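Local coordinates for conserved hypothetical secreted protein (Helicobacter pylori, PDB 4RNZ) that probably cleaves peptides of the peptidoglycan as a zinc-dependent M23 metallopeptidase and helps to determine the shape of the bacterial cell, at residues L95-Q98 and Q103-I106; K348-E353 and Y358-F363. One frame throughout, in Å; residues are numbered along the deposited sequence.

Interaction 1: L95-Q98 and Q103-I106; sequences LSLQ and QDII
Asp104 and Leu95 bury the most surface where strand 87-96 turns into helix 101-109, a tight strand-loop-helix connection in the second domain of Csd3. Asp104 sits in the first turn of the helix and plays two parts. Its CB is apolar enough to rest on the isobutyl end of Leu95, with CD2 of Leu95 3.8 Å from CB of Asp104, and the two side chains cross at about a right angle. Leu95 suits the place because its branched end reaches two residues at once: CG lies anti to the backbone N (chi1 -166°), which carries CD1 to the helix backbone, 3.9 Å from the N of Ile105. Ile105 in turn packs on helix 112-121 through Ala115 and Leu118. The carboxylate of Asp104 points back at the loop, where bonds of OD1 with Thr99 OG1 and of OD2 with Gln98 N together hold its rotation. Leu97 also crosses Asp104 at about a right angle, its CD1 uncomfortably close to OD2. Just past the end of the strand, the backbone N of Gln98 donates its N-H to OD2 of Asp104 on the syn side but 28° out of the carboxylate plane, a short bond of 2.7 Å that is nearly straight at 168°.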
loop_
_atom_site.group_PDB
_atom_site.type_symbol
_atom_site.label_atom_id
_atom_site.label_comp_id
_atom_site.label_asym_id
_atom_site.label_seq_id
_atom_site.Cartn_x
_atom_site.Cartn_y
_atom_site.Cartn_z
ATOM N N LEU A 95 13.921 16.891 11.855
ATOM C CA LEU A 95 13.266 18.149 11.559
ATOM C C LEU A 95 12.923 18.906 12.838
ATOM O O LEU A 95 12.456 18.301 13.817
ATOM C CB LEU A 95 12.016 17.815 10.768
ATOM C CG LEU A 95 11.257 18.887 10.028
ATOM C CD1 LEU A 95 10.624 18.219 8.815
ATOM C CD2 LEU A 95 10.207 19.517 10.945
ATOM N N SER A 96 13.171 20.217 12.829
ATOM C CA SER A 96 12.658 21.116 13.876
ATOM C C SER A 96 11.524 21.908 13.256
ATOM O O SER A 96 11.730 22.597 12.273
ATOM C CB SER A 96 13.755 22.061 14.398
ATOM O OG SER A 96 13.211 22.966 15.344
ATOM N N LEU A 97 10.319 21.798 13.801
ATOM C CA LEU A 97 9.162 22.442 13.184
ATOM C C LEU A 97 9.285 23.991 13.044
ATOM O O LEU A 97 9.575 24.698 14.001
ATOM C CB LEU A 97 7.912 22.075 13.978
ATOM C CG LEU A 97 6.573 22.387 13.330
ATOM C CD1 LEU A 97 6.358 21.523 12.097
ATOM C CD2 LEU A 97 5.449 22.153 14.323
ATOM N N GLN A 98 9.072 24.484 11.833
ATOM C CA GLN A 98 9.140 25.907 11.512
ATOM C C GLN A 98 7.761 26.422 11.131
ATOM O O GLN A 98 7.373 27.498 11.564
ATOM C CB GLN A 98 10.145 26.146 10.389
ATOM C CG GLN A 98 11.568 25.779 10.744
ATOM C CD GLN A 98 11.985 26.382 12.076
ATOM O OE1 GLN A 98 11.891 27.597 12.271
ATOM N NE2 GLN A 98 12.416 25.540 13.006
ATOM N N GLN A 103 4.067 21.010 5.704
ATOM C CA GLN A 103 4.861 21.896 4.862
ATOM C C GLN A 103 6.368 21.655 5.052
ATOM O O GLN A 103 7.137 21.606 4.088
ATOM C CB GLN A 103 4.498 23.354 5.160
ATOM C CG GLN A 103 5.386 24.333 4.430
ATOM C CD GLN A 103 4.941 25.776 4.535
ATOM O OE1 GLN A 103 3.963 26.120 5.201
ATOM N NE2 GLN A 103 5.671 26.636 3.861
ATOM N N ASP A 104 6.779 21.504 6.298
ATOM C CA ASP A 104 8.168 21.245 6.608
ATOM C C ASP A 104 8.687 19.933 6.010
ATOM O O ASP A 104 9.791 19.899 5.459
ATOM C CB ASP A 104 8.390 21.293 8.108
ATOM C CG ASP A 104 8.290 22.714 8.664
ATOM O OD1 ASP A 104 8.330 23.694 7.885
ATOM O OD2 ASP A 104 8.133 22.848 9.889
ATOM N N ILE A 105 7.902 18.861 6.095
ATOM C CA ILE A 105 8.316 17.596 5.476
ATOM C C ILE A 105 8.497 17.784 3.980
ATOM O O ILE A 105 9.469 17.289 3.391
ATOM C CB ILE A 105 7.305 16.470 5.751
ATOM C CG1 ILE A 105 7.383 16.087 7.228
ATOM C CG2 ILE A 105 7.599 15.234 4.900
ATOM C CD1 ILE A 105 6.141 15.428 7.756
ATOM N N ILE A 106 7.575 18.509 3.355
ATOM C CA ILE A 106 7.704 18.757 1.908
ATOM C C ILE A 106 8.961 19.580 1.619
ATOM O O ILE A 106 9.699 19.298 0.670
ATOM C CB ILE A 106 6.472 19.457 1.332
ATOM C CG1 ILE A 106 5.219 18.591 1.523
ATOM C CG2 ILE A 106 6.669 19.787 -0.147
ATOM C CD1 ILE A 106 5.242 17.284 0.788
#

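Interaction 2: K348-E353 and Y358-F363; sequences KTHSFE and YLLEGF. With NI (nickel (II) ion), chain C.
His350 lays its side chain across Tyr358 and carries it on to a nickel ion. CB sits almost over the centre of the tyrosine ring, 3.7 Å from the centroid of Tyr358, a CH-pi contact. With CG beside the backbone N (chi1 -58°), the imidazole runs on past the tyrosine and turns an edge to its face, in a T-shaped pair with ring planes at 70°. Within that pair CD2 of His350 approaches CD2 of Tyr358 to 3.9 Å. ND1 turns the other way and is hydrogen-bonded to the carbonyl O of Leu346 in the preceding helix 326-348, which steadies the ring and is consistent with a proton on ND1, leaving NE2 to face the metal. CD1 of Leu360 covers one imidazole face near its rim, 3.7 Å from NE2 of His350; a leucine offers a methyl for this without competing for the metal. CE1 of His350 lies under the same methyl, 3.8 Å from CD1 of Leu360. At the tip, NE2 of His350 binds the nickel ion at 2.2 Å.

Tyr358 suits its place because it is flat and ends in a hydroxyl. Its OH donates to the carbonyl O of Ser351 at 2.7 Å, the donor tilted 35° from the carbonyl plane, and is also hydrogen-bonded to Asn355. At the edge of the same ring lies Phe352, CE1 to CD1 of Tyr358. Ser351 shapes the loop itself: its OG accepts from the N of Glu353 at 2.8 Å, an ST turn. His366 and His368, which belong to the C-terminal hexahistidine tag, complete the histidine set: a nickel site of the kind polyhistidine tags make, here with one native histidine, and so probably a product of the construct.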
loop_
_atom_site.group_PDB
_atom_site.type_symbol
_atom_site.label_atom_id
_atom_site.label_comp_id
_atom_site.label_asym_id
_atom_site.label_seq_id
_atom_site.Cartn_x
_atom_site.Cartn_y
_atom_site.Cartn_z
ATOM N N LYS A 348 21.811 14.487 18.741
ATOM C CA LYS A 348 22.904 15.197 19.421
ATOM C C LYS A 348 23.922 15.706 18.423
ATOM O O LYS A 348 24.584 16.696 18.680
ATOM C CB LYS A 348 23.654 14.319 20.433
ATOM C CG LYS A 348 22.849 13.657 21.548
ATOM C CD LYS A 348 21.560 14.377 21.962
ATOM C CE LYS A 348 21.771 15.793 22.490
ATOM N NZ LYS A 348 22.929 15.903 23.421
ATOM N N THR A 349 24.075 15.009 17.305
ATOM C CA THR A 349 25.163 15.305 16.378
ATOM C C THR A 349 24.729 16.068 15.131
ATOM O O THR A 349 25.524 16.244 14.223
ATOM C CB THR A 349 25.877 14.023 15.957
ATOM O OG1 THR A 349 24.909 13.070 15.473
ATOM C CG2 THR A 349 26.614 13.438 17.141
ATOM N N HIS A 350 23.473 16.514 15.086
ATOM C CA HIS A 350 23.000 17.377 14.016
ATOM C C HIS A 350 22.202 18.520 14.606
ATOM O O HIS A 350 21.054 18.336 15.012
ATOM C CB HIS A 350 22.162 16.587 13.022
ATOM C CG HIS A 350 22.905 15.447 12.420
ATOM N ND1 HIS A 350 23.141 14.272 13.093
ATOM C CD2 HIS A 350 23.520 15.328 11.230
ATOM C CE1 HIS A 350 23.858 13.467 12.338
ATOM N NE2 HIS A 350 24.103 14.088 11.202
ATOM N N SER A 351 22.822 19.699 14.623
ATOM C CA SER A 351 22.293 20.871 15.305
ATOM C C SER A 351 21.213 21.621 14.552
ATOM O O SER A 351 21.403 22.072 13.437
ATOM C CB SER A 351 23.419 21.876 15.603
ATOM O OG SER A 351 22.862 23.133 15.989
ATOM N N PHE A 352 20.089 21.821 15.212
ATOM C CA PHE A 352 19.044 22.670 14.665
ATOM C C PHE A 352 19.339 24.181 14.772
ATOM O O PHE A 352 18.526 25.001 14.347
ATOM C CB PHE A 352 17.710 22.326 15.325
ATOM C CG PHE A 352 17.221 20.932 15.013
ATOM C CD1 PHE A 352 17.075 20.510 13.694
ATOM C CD2 PHE A 352 16.898 20.051 16.034
ATOM C CE1 PHE A 352 16.616 19.231 13.399
ATOM C CE2 PHE A 352 16.422 18.778 15.749
ATOM C CZ PHE A 352 16.289 18.366 14.428
ATOM N N GLU A 353 20.489 24.552 15.337
ATOM C CA GLU A 353 20.958 25.943 15.266
ATOM C C GLU A 353 21.459 26.230 13.868
ATOM O O GLU A 353 21.154 27.278 13.301
ATOM C CB GLU A 353 22.068 26.214 16.270
ATOM C CG GLU A 353 21.645 25.957 17.705
ATOM C CD GLU A 353 22.531 26.655 18.723
ATOM O OE1 GLU A 353 22.517 26.213 19.893
ATOM O OE2 GLU A 353 23.229 27.639 18.362
ATOM N N TYR A 358 17.511 17.987 8.575
ATOM C CA TYR A 358 18.578 17.152 8.038
ATOM C C TYR A 358 17.933 15.944 7.367
ATOM O O TYR A 358 17.050 15.328 7.941
ATOM C CB TYR A 358 19.495 16.647 9.151
ATOM C CG TYR A 358 20.336 17.735 9.746
ATOM C CD1 TYR A 358 19.859 18.491 10.794
ATOM C CD2 TYR A 358 21.600 18.037 9.221
ATOM C CE1 TYR A 358 20.605 19.517 11.335
ATOM C CE2 TYR A 358 22.367 19.059 9.758
ATOM C CZ TYR A 358 21.861 19.798 10.815
ATOM O OH TYR A 358 22.569 20.838 11.380
ATOM N N LEU A 359 18.379 15.629 6.156
ATOM C CA LEU A 359 17.980 14.413 5.464
ATOM C C LEU A 359 19.242 13.617 5.270
ATOM O O LEU A 359 20.086 13.947 4.438
ATOM C CB LEU A 359 17.296 14.728 4.132
ATOM C CG LEU A 359 16.732 13.492 3.409
ATOM C CD1 LEU A 359 15.670 12.814 4.272
ATOM C CD2 LEU A 359 16.163 13.893 2.049
ATOM N N LEU A 360 19.353 12.564 6.054
ATOM C CA LEU A 360 20.573 11.816 6.226
ATOM C C LEU A 360 20.494 10.479 5.561
ATOM O O LEU A 360 19.431 9.827 5.533
ATOM C CB LEU A 360 20.804 11.547 7.704
ATOM C CG LEU A 360 20.827 12.804 8.565
ATOM C CD1 LEU A 360 21.061 12.380 10.004
ATOM C CD2 LEU A 360 21.898 13.769 8.057
ATOM N N GLU A 361 21.647 10.049 5.078
ATOM C CA GLU A 361 21.762 8.770 4.419
ATOM C C GLU A 361 21.815 7.695 5.475
ATOM O O GLU A 361 22.588 7.812 6.426
ATOM C CB GLU A 361 23.032 8.747 3.587
ATOM C CG GLU A 361 23.044 7.658 2.544
ATOM C CD GLU A 361 24.343 7.661 1.770
ATOM O OE1 GLU A 361 25.397 7.397 2.391
ATOM O OE2 GLU A 361 24.300 7.940 0.555
ATOM N N GLY A 362 20.929 6.743 5.401
ATOM C CA GLY A 362 20.952 5.626 6.257
ATOM C C GLY A 362 20.581 6.004 7.672
ATOM O O GLY A 362 20.169 7.105 7.903
ATOM N N PHE A 363 20.549 5.066 8.566
ATOM C CA PHE A 363 20.166 5.338 9.915
ATOM C C PHE A 363 21.086 4.735 11.019
ATOM O O PHE A 363 21.757 5.453 11.695
ATOM C CB PHE A 363 18.792 4.757 10.096
ATOM C CG PHE A 363 18.264 4.832 11.486
ATOM C CD1 PHE A 363 18.280 6.003 12.177
ATOM C CD2 PHE A 363 17.752 3.727 12.092
ATOM C CE1 PHE A 363 17.800 6.076 13.441
ATOM C CE2 PHE A 363 17.276 3.790 13.363
ATOM C CZ PHE A 363 17.301 4.966 14.040
HETATM NI NI NI C . 25.413 13.114 9.761
#

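How the interactions relate
Phe352 joins the two contacts: its CE1 packs 3.6 Å from the N of Ser96 and 3.8 Å from the C of Leu95, so the loop of interaction 2 rests on the very end of the strand used in interaction 1. Their centres are 14 Å apart. Strands 87-96 and 357-361 are antiparallel neighbours in one sheet, and backbone bonds of Tyr358 with Leu94 and of Leu360 with Thr92 stitch them together. Along the chain, interaction 1 closes long before interaction 2 opens. Both lie away from the zinc site of Glu34, His219, Asp223 and His301; the nickel ion bound by His350 belongs to interaction 2, and a second lies about 13 Å from that side chain.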